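Local coordinates for PRESAN domain-containing protein (PDB 7D2W) that is of unknown function but belongs to the PHIST-like PRESAN family of the malaria parasite and probably acts in protein binding through its four-helix bundle, at residues S129-E134 / I160-K165; N70-K75 / S154-C159; I115-C120 / K176-Q181. All coordinates share one frame; numbering follows the deposited sequence.

From the N terminus the chain runs through helix 49-58, helix 65-93, helix 117-144 and helix 149-181, and all three contacts end on the last of these. Contact 2 opens first and closes the longest loop, from 70-75 on helix 65-93 to 154-159. Contact 3 joins the start of helix 117-144 to the C-terminal end of helix 149-181, and contact 1, between 129-134 and 160-165, is nested inside its loop. Contact 2 crosses both others. Contacts 1 and 2 touch where Ile-160 and Phe-163 meet Lys-75, whereas contact 3 lies across the chain's centre from contact 2, their centres about 32 Å apart.

Contact 1 of 3, residues S129-E134 / I160-K165; sequences STLETE and IDEFDK
Leu-131 lies over one face of the Phe-163 ring, where helices 117-144 and 149-181 pack in the four-helix bundle; their local segments run antiparallel at 166°, with axes 11.2 Å apart. Each of the two side chains runs past the other toward the opposing helix. With CG anti to the backbone N (chi1 -179°), the leucine reaches across the interface, and CD2 of Leu-131 makes a CH-pi contact 3.6 Å from the centroid of the Phe-163 ring, only 15° off its normal. The far end of the ring approaches the opposing backbone: CZ of Phe-163 is 3.9 Å from N of Glu-132. The carboxylate of Glu-132 turns elsewhere, to a salt bridge with Arg-80 of helix 65-93, while Cys-79 of that helix also packs on Phe-163. On the other flank Glu-162 extends toward helix 117-144 and brings its carboxylate beside the second methyl of Leu-131. Its chain runs roughly perpendicular to that of Glu-134. The likely repulsion is probably eased by Arg-138, which forms a salt bridge with Glu-134, and Gln-135 donates to Glu-162 OE1. Glu-162 OE2 stands 3.6 Å from CD1 of Leu-131 and 4.1 Å from OE2 of Glu-134.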
loop_
_atom_site.group_PDB
_atom_site.type_symbol
_atom_site.label_atom_id
_atom_site.label_comp_id
_atom_site.label_asym_id
_atom_site.label_seq_id
_atom_site.Cartn_x
_atom_site.Cartn_y
_atom_site.Cartn_z
ATOM N N SER A 129 1.089 -16.429 3.376
ATOM C CA SER A 129 0.935 -17.423 4.430
ATOM C C SER A 129 2.011 -17.247 5.499
ATOM O O SER A 129 1.729 -17.390 6.695
ATOM C CB SER A 129 0.942 -18.837 3.847
ATOM O OG SER A 129 2.255 -19.177 3.449
ATOM N N THR A 130 3.237 -16.889 5.103
ATOM C CA THR A 130 4.284 -16.650 6.091
ATOM C C THR A 130 3.986 -15.405 6.917
ATOM O O THR A 130 4.247 -15.372 8.127
ATOM C CB THR A 130 5.647 -16.521 5.410
ATOM O OG1 THR A 130 5.924 -17.709 4.660
ATOM C CG2 THR A 130 6.727 -16.321 6.450
ATOM N N LEU A 131 3.430 -14.363 6.283
ATOM C CA LEU A 131 3.090 -13.170 7.056
ATOM C C LEU A 131 1.993 -13.474 8.065
ATOM O O LEU A 131 2.046 -13.009 9.208
ATOM C CB LEU A 131 2.670 -12.011 6.140
ATOM C CG LEU A 131 2.318 -10.691 6.850
ATOM C CD1 LEU A 131 3.452 -10.167 7.749
ATOM C CD2 LEU A 131 1.927 -9.609 5.840
ATOM N N GLU A 132 0.992 -14.268 7.665
ATOM C CA GLU A 132 -0.092 -14.603 8.584
ATOM C C GLU A 132 0.441 -15.322 9.823
ATOM O O GLU A 132 0.082 -14.985 10.957
ATOM C CB GLU A 132 -1.145 -15.442 7.846
ATOM C CG GLU A 132 -2.371 -15.795 8.660
ATOM C CD GLU A 132 -3.403 -16.553 7.836
ATOM O OE1 GLU A 132 -3.920 -15.984 6.840
ATOM O OE2 GLU A 132 -3.693 -17.713 8.191
ATOM N N THR A 133 1.335 -16.295 9.626
ATOM C CA THR A 133 1.919 -17.017 10.753
ATOM C C THR A 133 2.703 -16.079 11.663
ATOM O O THR A 133 2.578 -16.137 12.891
ATOM C CB THR A 133 2.830 -18.141 10.246
ATOM O OG1 THR A 133 2.056 -19.082 9.500
ATOM C CG2 THR A 133 3.505 -18.849 11.410
ATOM N N GLU A 134 3.536 -15.217 11.072
ATOM C CA GLU A 134 4.343 -14.293 11.863
ATOM C C GLU A 134 3.466 -13.330 12.660
ATOM O O GLU A 134 3.721 -13.084 13.844
ATOM C CB GLU A 134 5.291 -13.522 10.946
ATOM C CG GLU A 134 6.030 -12.383 11.638
ATOM C CD GLU A 134 6.287 -11.204 10.713
ATOM O OE1 GLU A 134 7.004 -11.382 9.702
ATOM O OE2 GLU A 134 5.762 -10.102 10.992
ATOM N N ILE A 160 -3.056 -5.252 9.656
ATOM C CA ILE A 160 -3.842 -5.119 8.435
ATOM C C ILE A 160 -3.141 -4.181 7.459
ATOM O O ILE A 160 -3.045 -4.477 6.258
ATOM C CB ILE A 160 -5.272 -4.666 8.790
ATOM C CG1 ILE A 160 -5.975 -5.805 9.540
ATOM C CG2 ILE A 160 -6.087 -4.295 7.516
ATOM C CD1 ILE A 160 -7.283 -5.370 10.197
ATOM N N ASP A 161 -2.596 -3.062 7.959
ATOM C CA ASP A 161 -1.818 -2.164 7.099
ATOM C C ASP A 161 -0.636 -2.890 6.471
ATOM O O ASP A 161 -0.302 -2.660 5.303
ATOM C CB ASP A 161 -1.274 -0.971 7.891
ATOM C CG ASP A 161 -2.353 -0.066 8.447
ATOM O OD1 ASP A 161 -3.473 -0.035 7.908
ATOM O OD2 ASP A 161 -2.045 0.656 9.424
ATOM N N GLU A 162 0.040 -3.732 7.252
ATOM C CA GLU A 162 1.186 -4.478 6.736
ATOM C C GLU A 162 0.769 -5.452 5.636
ATOM O O GLU A 162 1.501 -5.642 4.649
ATOM C CB GLU A 162 1.877 -5.219 7.883
ATOM C CG GLU A 162 3.158 -5.937 7.474
ATOM C CD GLU A 162 3.851 -6.606 8.646
ATOM O OE1 GLU A 162 3.211 -6.761 9.717
ATOM O OE2 GLU A 162 5.039 -6.968 8.492
ATOM N N PHE A 163 -0.394 -6.093 5.791
ATOM C CA PHE A 163 -0.919 -6.947 4.724
ATOM C C PHE A 163 -1.290 -6.133 3.489
ATOM O O PHE A 163 -1.100 -6.591 2.354
ATOM C CB PHE A 163 -2.137 -7.740 5.226
ATOM C CG PHE A 163 -1.863 -9.206 5.354
ATOM C CD1 PHE A 163 -1.856 -10.014 4.223
ATOM C CD2 PHE A 163 -1.562 -9.772 6.591
ATOM C CE1 PHE A 163 -1.565 -11.371 4.327
ATOM C CE2 PHE A 163 -1.272 -11.136 6.708
ATOM C CZ PHE A 163 -1.264 -11.930 5.578
ATOM N N ASP A 164 -1.843 -4.932 3.684
ATOM C CA ASP A 164 -2.139 -4.089 2.535
ATOM C C ASP A 164 -0.860 -3.719 1.790
ATOM O O ASP A 164 -0.847 -3.677 0.551
ATOM C CB ASP A 164 -2.879 -2.826 2.970
ATOM C CG ASP A 164 -4.305 -3.101 3.411
ATOM O OD1 ASP A 164 -4.837 -4.217 3.142
ATOM O OD2 ASP A 164 -4.895 -2.182 4.025
ATOM N N LYS A 165 0.220 -3.450 2.524
ATOM C CA LYS A 165 1.484 -3.128 1.863
ATOM C C LYS A 165 2.043 -4.341 1.137
ATOM O O LYS A 165 2.567 -4.214 0.026
ATOM C CB LYS A 165 2.511 -2.586 2.857
ATOM C CG LYS A 165 3.946 -2.531 2.259
ATOM C CD LYS A 165 4.690 -1.248 2.541
ATOM C CE LYS A 165 6.069 -1.235 1.844
ATOM N NZ LYS A 165 6.035 -1.127 0.333
#

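Contact 2 of 3, residues N70-K75 / S154-C159; sequences NIWNHK and SFIRSC
Aliphatic packing begins with Ile-71 and Ile-156, whose side chains are set nearly square to each other, CG2 of Ile-71 meeting CD1 of Ile-156 at 3.8 Å. The other branch of Ile-156, CG2, faces CG of Lys-75. Aromatic contact follows on the neighbouring flank: the six-membered ring of Trp-72 and the ring of Phe-155 are tilted by only 19° but displaced laterally, so that they touch through their rims, and CZ3 of Trp-72 approaches CE2 of Phe-155 to 3.7 Å. Ile-156 CG1 comes to the edge of the indole. These residues join helices 65-93 and 149-181 of the four-helix bundle, whose local segments run parallel, crossing at -15°; Phe-56 of helix 49-58 covers both isoleucines, and Phe-139 of helix 117-144 stacks on Trp-72. A sulfur-aromatic contact places SG of Cys-159 at the indole edge, near its plane, 4.0 Å from CH2 of Trp-72. The polar ends are served by helix 117-144, where Thr-136 bonds to the indole NE1 and Gln-135 OE1 accepts from the ammonium of Lys-75. Lys-75 kinks at its second torsion (-96°), which lays its CD over a face of Trp-72 and brings CE of Lys-75 within 3.9 Å of CB of Cys-159.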
loop_
_atom_site.group_PDB
_atom_site.type_symbol
_atom_site.label_atom_id
_atom_site.label_comp_id
_atom_site.label_asym_id
_atom_site.label_seq_id
_atom_site.Cartn_x
_atom_site.Cartn_y
_atom_site.Cartn_z
ATOM N N ASN A 70 -11.737 -13.889 18.678
ATOM C CA ASN A 70 -12.787 -13.650 17.696
ATOM C C ASN A 70 -12.425 -12.473 16.785
ATOM O O ASN A 70 -12.557 -12.569 15.564
ATOM C CB ASN A 70 -14.103 -13.385 18.434
ATOM C CG ASN A 70 -15.298 -13.300 17.512
ATOM O OD1 ASN A 70 -15.555 -12.261 16.902
ATOM N ND2 ASN A 70 -16.059 -14.387 17.427
ATOM N N ILE A 71 -11.966 -11.379 17.383
ATOM C CA ILE A 71 -11.525 -10.224 16.596
ATOM C C ILE A 71 -10.406 -10.619 15.634
ATOM O O ILE A 71 -10.416 -10.234 14.458
ATOM C CB ILE A 71 -11.084 -9.088 17.541
ATOM C CG1 ILE A 71 -12.306 -8.413 18.167
ATOM C CG2 ILE A 71 -10.212 -8.078 16.818
ATOM C CD1 ILE A 71 -12.004 -7.748 19.490
ATOM N N TRP A 72 -9.429 -11.400 16.110
ATOM C CA TRP A 72 -8.339 -11.832 15.234
ATOM C C TRP A 72 -8.840 -12.684 14.060
ATOM O O TRP A 72 -8.310 -12.590 12.947
ATOM C CB TRP A 72 -7.298 -12.594 16.054
ATOM C CG TRP A 72 -6.000 -12.857 15.341
ATOM C CD1 TRP A 72 -5.507 -14.076 14.959
ATOM C CD2 TRP A 72 -5.025 -11.885 14.931
ATOM N NE1 TRP A 72 -4.289 -13.916 14.341
ATOM C CE2 TRP A 72 -3.969 -12.588 14.315
ATOM C CE3 TRP A 72 -4.938 -10.489 15.035
ATOM C CZ2 TRP A 72 -2.845 -11.950 13.795
ATOM C CZ3 TRP A 72 -3.812 -9.853 14.516
ATOM C CH2 TRP A 72 -2.778 -10.589 13.917
ATOM N N ASN A 73 -9.850 -13.529 14.286
ATOM C CA ASN A 73 -10.412 -14.286 13.171
ATOM C C ASN A 73 -11.046 -13.357 12.139
ATOM O O ASN A 73 -10.927 -13.592 10.934
ATOM C CB ASN A 73 -11.437 -15.306 13.678
ATOM C CG ASN A 73 -10.788 -16.437 14.448
ATOM O OD1 ASN A 73 -9.596 -16.708 14.281
ATOM N ND2 ASN A 73 -11.567 -17.108 15.293
ATOM N N HIS A 74 -11.730 -12.298 12.587
ATOM C CA HIS A 74 -12.243 -11.313 11.638
ATOM C C HIS A 74 -11.099 -10.604 10.907
ATOM O O HIS A 74 -11.216 -10.287 9.719
ATOM C CB HIS A 74 -13.131 -10.285 12.351
ATOM C CG HIS A 74 -14.448 -10.832 12.822
ATOM N ND1 HIS A 74 -15.446 -11.245 11.960
ATOM C CD2 HIS A 74 -14.924 -11.034 14.075
ATOM C CE1 HIS A 74 -16.477 -11.683 12.665
ATOM N NE2 HIS A 74 -16.184 -11.573 13.951
ATOM N N LYS A 75 -9.996 -10.323 11.606
ATOM C CA LYS A 75 -8.818 -9.765 10.939
ATOM C C LYS A 75 -8.317 -10.705 9.847
ATOM O O LYS A 75 -8.041 -10.279 8.718
ATOM C CB LYS A 75 -7.713 -9.487 11.965
ATOM C CG LYS A 75 -6.380 -9.023 11.336
ATOM C CD LYS A 75 -5.412 -10.189 11.152
ATOM C CE LYS A 75 -4.058 -9.731 10.585
ATOM N NZ LYS A 75 -3.233 -10.935 10.266
ATOM N N SER A 154 -3.785 -0.984 18.222
ATOM C CA SER A 154 -2.815 -0.488 17.254
ATOM C C SER A 154 -2.097 -1.642 16.573
ATOM O O SER A 154 -1.821 -1.582 15.369
ATOM C CB SER A 154 -1.805 0.440 17.938
ATOM O OG SER A 154 -2.479 1.497 18.594
ATOM N N PHE A 155 -1.782 -2.700 17.325
ATOM C CA PHE A 155 -1.115 -3.848 16.721
ATOM C C PHE A 155 -1.978 -4.461 15.620
ATOM O O PHE A 155 -1.495 -4.736 14.513
ATOM C CB PHE A 155 -0.779 -4.881 17.798
ATOM C CG PHE A 155 -0.434 -6.231 17.245
ATOM C CD1 PHE A 155 0.856 -6.514 16.817
ATOM C CD2 PHE A 155 -1.414 -7.212 17.129
ATOM C CE1 PHE A 155 1.173 -7.755 16.298
ATOM C CE2 PHE A 155 -1.116 -8.449 16.608
ATOM C CZ PHE A 155 0.198 -8.725 16.193
ATOM N N ILE A 156 -3.272 -4.668 15.900
ATOM C CA ILE A 156 -4.126 -5.331 14.917
ATOM C C ILE A 156 -4.282 -4.461 13.677
ATOM O O ILE A 156 -4.178 -4.949 12.538
ATOM C CB ILE A 156 -5.495 -5.695 15.531
ATOM C CG1 ILE A 156 -5.333 -6.717 16.661
ATOM C CG2 ILE A 156 -6.431 -6.265 14.446
ATOM C CD1 ILE A 156 -6.635 -6.933 17.488
ATOM N N ARG A 157 -4.536 -3.157 13.861
ATOM C CA ARG A 157 -4.665 -2.267 12.708
ATOM C C ARG A 157 -3.357 -2.209 11.923
ATOM O O ARG A 157 -3.365 -2.206 10.688
ATOM C CB ARG A 157 -5.108 -0.863 13.151
ATOM C CG ARG A 157 -5.340 0.146 11.987
ATOM C CD ARG A 157 -6.519 1.124 12.230
ATOM N NE ARG A 157 -6.988 1.777 10.999
ATOM C CZ ARG A 157 -8.021 2.616 10.943
ATOM N NH1 ARG A 157 -8.397 3.166 9.777
ATOM N NH2 ARG A 157 -8.699 2.902 12.054
ATOM N N SER A 158 -2.218 -2.212 12.622
ATOM C CA SER A 158 -0.939 -2.194 11.912
ATOM C C SER A 158 -0.687 -3.493 11.151
ATOM O O SER A 158 -0.062 -3.461 10.088
ATOM C CB SER A 158 0.214 -1.899 12.880
ATOM O OG SER A 158 0.249 -0.501 13.121
ATOM N N CYS A 159 -1.167 -4.635 11.662
ATOM C CA CYS A 159 -1.056 -5.882 10.907
ATOM C C CYS A 159 -1.858 -5.827 9.611
ATOM O O CYS A 159 -1.412 -6.323 8.572
ATOM C CB CYS A 159 -1.531 -7.056 11.759
ATOM S SG CYS A 159 -0.305 -7.550 12.973
#

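Contact 3 of 3, residues I115-C120 / K176-Q181; sequences ITWQGC and KIFSEQ
Ile-115 meets Ile-177 through its CG2 methyl, and the two side chains lie crosswise. CG2 of Ile-115 is pressed to 3.4 Å from CG2 of Ile-177, tighter than usual van der Waals contact. A chi1 of -168° sends CG1 of Ile-115 back, away from helix 149-181, and leaves CG2 between the backbone N and the carbonyl carbon, facing that helix. CG2 of Ile-115 also lies 3.9 Å from CE1 of Phe-178. Phe-178 reaches farther across: its CZ lies 3.9 Å from CB of Cys-120, whose sulfur makes an oblique sulfur-aromatic contact with the ring. Trp-117 meets this phenyl tip too, CZ of Phe-178 lying near the indole plane at its edge. Leu-90 of helix 65-93 packs on both Trp-117 and Cys-120, and Ile-93 on Phe-178.

Beside this apolar patch, Gln-181 supplies the polar link. Its extended chain carries NE2 to the carbonyl of Ile-115, where it donates a hydrogen bond of 3.1 Å to O of Ile-115. The N-H...O angle is 156°, and the donor sits in the carbonyl plane on a lone pair. NE2 also bonds to the carbonyl of Pro-113, while OE1 of Gln-181 lies in plane at the edge of the Phe-178 ring. The residue following Ile-115, Thr-116, is the N-cap of helix 117-144, its OG1 accepting from N of Gly-119 at 3.2 Å.

The contact thus fastens the end of the loop entering one bundle helix to the last turn of another. Because a single amide nitrogen grips two backbone carbonyls, Pro-113 and Ile-115 are tied to the same side chain, which should restrict both the rotation of the amide and the path of the chain just ahead of the N-cap.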
loop_
_atom_site.group_PDB
_atom_site.type_symbol
_atom_site.label_atom_id
_atom_site.label_comp_id
_atom_site.label_asym_id
_atom_site.label_seq_id
_atom_site.Cartn_x
_atom_site.Cartn_y
_atom_site.Cartn_z
ATOM N N ILE A 115 8.153 -16.027 -16.167
ATOM C CA ILE A 115 7.355 -16.412 -15.011
ATOM C C ILE A 115 5.965 -16.840 -15.457
ATOM O O ILE A 115 5.342 -16.214 -16.327
ATOM C CB ILE A 115 7.284 -15.280 -13.969
ATOM C CG1 ILE A 115 6.707 -15.830 -12.669
ATOM C CG2 ILE A 115 6.392 -14.161 -14.428
ATOM C CD1 ILE A 115 7.243 -17.197 -12.305
ATOM N N THR A 116 5.490 -17.936 -14.881
ATOM C CA THR A 116 4.192 -18.501 -15.192
ATOM C C THR A 116 3.182 -18.110 -14.120
ATOM O O THR A 116 3.526 -17.560 -13.066
ATOM C CB THR A 116 4.284 -20.018 -15.295
ATOM O OG1 THR A 116 4.617 -20.561 -14.010
ATOM C CG2 THR A 116 5.331 -20.431 -16.336
ATOM N N TRP A 117 1.911 -18.414 -14.395
ATOM C CA TRP A 117 0.900 -18.149 -13.379
ATOM C C TRP A 117 1.160 -18.984 -12.133
ATOM O O TRP A 117 1.009 -18.495 -11.009
ATOM C CB TRP A 117 -0.514 -18.421 -13.909
ATOM C CG TRP A 117 -1.469 -18.302 -12.766
ATOM C CD1 TRP A 117 -2.093 -19.321 -12.094
ATOM C CD2 TRP A 117 -1.814 -17.103 -12.084
ATOM N NE1 TRP A 117 -2.841 -18.813 -11.065
ATOM C CE2 TRP A 117 -2.686 -17.452 -11.035
ATOM C CE3 TRP A 117 -1.485 -15.756 -12.268
ATOM C CZ2 TRP A 117 -3.235 -16.507 -10.180
ATOM C CZ3 TRP A 117 -2.033 -14.821 -11.420
ATOM C CH2 TRP A 117 -2.897 -15.196 -10.388
ATOM N N GLN A 118 1.557 -20.248 -12.320
ATOM C CA GLN A 118 1.863 -21.116 -11.187
ATOM C C GLN A 118 2.993 -20.541 -10.337
ATOM O O GLN A 118 2.974 -20.662 -9.109
ATOM C CB GLN A 118 2.218 -22.518 -11.681
ATOM C CG GLN A 118 1.023 -23.441 -11.854
ATOM N N GLY A 119 3.978 -19.899 -10.967
ATOM C CA GLY A 119 5.054 -19.289 -10.197
ATOM C C GLY A 119 4.588 -18.085 -9.394
ATOM O O GLY A 119 4.927 -17.937 -8.211
ATOM N N CYS A 120 3.819 -17.195 -10.039
ATOM C CA CYS A 120 3.246 -16.043 -9.348
ATOM C C CYS A 120 2.402 -16.491 -8.163
ATOM O O CYS A 120 2.510 -15.944 -7.056
ATOM C CB CYS A 120 2.393 -15.226 -10.336
ATOM S SG CYS A 120 1.221 -14.081 -9.599
ATOM N N LYS A 176 4.443 -5.358 -13.384
ATOM C CA LYS A 176 5.567 -5.041 -14.253
ATOM C C LYS A 176 5.957 -6.250 -15.090
ATOM O O LYS A 176 6.127 -6.141 -16.310
ATOM C CB LYS A 176 6.755 -4.556 -13.423
ATOM C CG LYS A 176 6.587 -3.158 -12.865
ATOM C CD LYS A 176 7.873 -2.646 -12.228
ATOM C CE LYS A 176 7.829 -2.746 -10.708
ATOM N NZ LYS A 176 8.243 -1.465 -10.061
ATOM N N ILE A 177 6.096 -7.416 -14.450
ATOM C CA ILE A 177 6.521 -8.615 -15.171
ATOM C C ILE A 177 5.503 -8.984 -16.240
ATOM O O ILE A 177 5.861 -9.248 -17.392
ATOM C CB ILE A 177 6.751 -9.786 -14.201
ATOM C CG1 ILE A 177 7.726 -9.399 -13.104
ATOM C CG2 ILE A 177 7.316 -10.982 -14.946
ATOM C CD1 ILE A 177 7.711 -10.374 -11.955
ATOM N N PHE A 178 4.220 -9.041 -15.869
ATOM C CA PHE A 178 3.213 -9.489 -16.825
ATOM C C PHE A 178 3.087 -8.518 -17.996
ATOM O O PHE A 178 2.976 -8.942 -19.150
ATOM C CB PHE A 178 1.867 -9.676 -16.128
ATOM C CG PHE A 178 1.803 -10.888 -15.231
ATOM C CD1 PHE A 178 2.664 -11.960 -15.419
ATOM C CD2 PHE A 178 0.868 -10.954 -14.201
ATOM C CE1 PHE A 178 2.602 -13.074 -14.595
ATOM C CE2 PHE A 178 0.803 -12.065 -13.374
ATOM C CZ PHE A 178 1.675 -13.126 -13.573
ATOM N N SER A 179 3.125 -7.212 -17.725
ATOM C CA SER A 179 3.021 -6.236 -18.805
ATOM C C SER A 179 4.208 -6.334 -19.761
ATOM O O SER A 179 4.048 -6.181 -20.979
ATOM C CB SER A 179 2.908 -4.827 -18.226
ATOM O OG SER A 179 1.896 -4.758 -17.237
ATOM N N GLU A 180 5.406 -6.596 -19.230
ATOM C CA GLU A 180 6.581 -6.745 -20.080
ATOM C C GLU A 180 6.530 -8.043 -20.889
ATOM O O GLU A 180 6.998 -8.083 -22.036
ATOM C CB GLU A 180 7.833 -6.663 -19.200
ATOM C CG GLU A 180 9.136 -7.169 -19.807
ATOM C CD GLU A 180 10.320 -6.977 -18.860
ATOM O OE1 GLU A 180 10.093 -6.851 -17.633
ATOM O OE2 GLU A 180 11.473 -6.949 -19.341
ATOM N N GLN A 181 5.945 -9.106 -20.325
ATOM C CA GLN A 181 5.783 -10.347 -21.076
ATOM C C GLN A 181 4.812 -10.179 -22.238
ATOM O O GLN A 181 4.973 -10.833 -23.278
ATOM C CB GLN A 181 5.319 -11.469 -20.142
ATOM C CG GLN A 181 6.458 -12.129 -19.381
ATOM C CD GLN A 181 5.989 -13.149 -18.360
ATOM O OE1 GLN A 181 4.850 -13.113 -17.892
ATOM N NE2 GLN A 181 6.879 -14.058 -17.994
#